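Local coordinates for protein 6-phosphogluconolactonase (Shewanella baltica, PDB 3NWP) that probably hydrolyses 6-phosphogluconolactone to 6-phosphogluconate, the lactonase step of the pentose phosphate pathway, at residues 79-83 against 84-88. Numbering follows the deposited sequence.
Sequences DADAS and NERLV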
loop_
_atom_site.group_PDB
_atom_site.type_symbol
_atom_site.label_atom_id
_atom_site.label_comp_id
_atom_site.label_asym_id
_atom_site.label_seq_id
_atom_site.Cartn_x
_atom_site.Cartn_y
_atom_site.Cartn_z
ATOM N N ASP A 79 0.297 -18.385 5.089
ATOM C CA ASP A 79 -0.946 -18.771 5.738
ATOM C C ASP A 79 -1.003 -18.424 7.225
ATOM O O ASP A 79 -1.954 -18.766 7.913
ATOM C CB ASP A 79 -1.211 -20.276 5.501
ATOM C CG ASP A 79 -0.179 -21.172 6.145
ATOM O OD1 ASP A 79 0.822 -20.689 6.743
ATOM O OD2 ASP A 79 -0.372 -22.400 6.042
ATOM N N ALA A 80 -0.027 -17.670 7.738
ATOM C CA ALA A 80 -0.054 -17.295 9.136
ATOM C C ALA A 80 -0.966 -16.110 9.421
ATOM O O ALA A 80 -1.294 -15.334 8.513
ATOM C CB ALA A 80 1.374 -16.986 9.654
ATOM N N ASP A 81 -1.360 -15.976 10.687
ATOM C CA ASP A 81 -2.200 -14.878 11.145
ATOM C C ASP A 81 -1.662 -13.533 10.650
ATOM O O ASP A 81 -2.372 -12.760 10.014
ATOM C CB ASP A 81 -2.243 -14.860 12.677
ATOM C CG ASP A 81 -3.150 -13.777 13.230
ATOM O OD1 ASP A 81 -4.322 -13.705 12.807
ATOM O OD2 ASP A 81 -2.691 -13.003 14.100
ATOM N N ALA A 82 -0.374 -13.311 10.887
ATOM C CA ALA A 82 0.256 -12.017 10.599
ATOM C C ALA A 82 0.572 -11.750 9.120
ATOM O O ALA A 82 1.151 -10.696 8.814
ATOM C CB ALA A 82 1.536 -11.860 11.473
ATOM N N SER A 83 0.211 -12.652 8.200
ATOM C CA SER A 83 0.552 -12.485 6.797
ATOM C C SER A 83 -0.407 -11.518 6.095
ATOM O O SER A 83 -1.629 -11.709 6.141
ATOM C CB SER A 83 0.510 -13.810 6.069
ATOM O OG SER A 83 0.783 -13.628 4.690
ATOM N N ASN A 84 0.132 -10.527 5.396
ATOM C CA ASN A 84 -0.716 -9.658 4.544
ATOM C C ASN A 84 -1.213 -10.428 3.321
ATOM O O ASN A 84 -2.376 -10.250 2.899
ATOM C CB ASN A 84 0.069 -8.429 4.093
ATOM C CG ASN A 84 0.331 -7.433 5.214
ATOM O OD1 ASN A 84 -0.375 -7.407 6.239
ATOM N ND2 ASN A 84 1.379 -6.604 5.039
ATOM N N GLU A 85 -0.387 -11.297 2.778
ATOM C CA GLU A 85 -0.789 -12.135 1.645
ATOM C C GLU A 85 -2.030 -12.946 2.046
ATOM O O GLU A 85 -2.949 -13.071 1.232
ATOM C CB GLU A 85 0.348 -13.039 1.214
ATOM C CG GLU A 85 -0.029 -14.111 0.207
ATOM C CD GLU A 85 1.129 -14.811 -0.433
ATOM O OE1 GLU A 85 2.301 -14.375 -0.309
ATOM O OE2 GLU A 85 0.850 -15.825 -1.143
ATOM N N ARG A 86 -2.043 -13.545 3.220
ATOM C CA ARG A 86 -3.199 -14.322 3.627
ATOM C C ARG A 86 -4.501 -13.499 3.580
ATOM O O ARG A 86 -5.520 -13.981 3.070
ATOM C CB ARG A 86 -3.000 -14.843 5.021
ATOM C CG ARG A 86 -4.224 -15.608 5.576
ATOM C CD ARG A 86 -4.074 -16.034 7.036
ATOM N NE ARG A 86 -4.103 -14.913 8.006
ATOM C CZ ARG A 86 -5.205 -14.312 8.461
ATOM N NH1 ARG A 86 -6.406 -14.644 8.005
ATOM N NH2 ARG A 86 -5.110 -13.347 9.355
ATOM N N LEU A 87 -4.448 -12.267 4.099
ATOM C CA LEU A 87 -5.626 -11.392 4.081
ATOM C C LEU A 87 -6.057 -11.041 2.651
ATOM O O LEU A 87 -7.261 -11.048 2.329
ATOM C CB LEU A 87 -5.372 -10.109 4.901
ATOM C CG LEU A 87 -5.226 -10.221 6.409
ATOM C CD1 LEU A 87 -4.941 -8.805 6.951
ATOM C CD2 LEU A 87 -6.461 -10.801 7.060
ATOM N N VAL A 88 -5.105 -10.753 1.766
ATOM C CA VAL A 88 -5.382 -10.414 0.391
ATOM C C VAL A 88 -6.017 -11.627 -0.331
ATOM O O VAL A 88 -7.010 -11.496 -1.075
ATOM C CB VAL A 88 -4.117 -9.861 -0.324
ATOM C CG1 VAL A 88 -4.374 -9.753 -1.819
ATOM C CG2 VAL A 88 -3.730 -8.527 0.319
#
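Ser83 and Arg86 meet at the N-cap of helix 84-91, where a type I beta turn from Ala80 to Ser83 leads directly into the first helical turn. The capping evidence is one bond: Arg86 N donates to Ser83 OG at 3.2 Å, with an N-H...O angle of 163°. Ser83 holds its hydroxyl anti to the backbone N (chi1 177°), which swings OG over the start of the helix.

A second set of hydrogen bonds comes from the side chain of the same residue: Arg86 also donates to carbonyls of the turn. The chain is extended through CD and bends at chi3 (70°), turning the guanidinium edge toward the loop. Arg86 NH2 meets Asp81 O at 2.9 Å, nearly straight, in the carbonyl plane and on a lone pair. Arg86 NE lies 2.9 Å from Ala80 O but reaches it from above the carbonyl plane; the same NE makes a weak hydrogen bond to Asp81 O. Both oxygens lie close to the guanidinium plane, so the two bonds fix its rotation. An alanine in place of Arg86, which removes the guanidinium, would probably leave Asp81 O without its mate and the turn tied less firmly to the helix.

Charge adds a looser term. In one of two modelled Asp81 conformers, OD1 sits 3.6 Å from Arg86 NH2, well out of the guanidinium plane: a salt bridge of charges only, doubtful as a constant feature. Arg86 NH1 has a second acidic partner, Glu90, one helical turn on.

Nonpolar contact is modest: Ser83 CB rests 3.8 Å from Arg86 CB. From the preceding strand 66-74, Glu73 accepts from the backbone N of both Asn84 and Glu85, complementing the serine cap. Within the turn, Ser83 N bonds to Ala80 O at 3.1 Å, from the face of that carbonyl opposite to Arg86 NE.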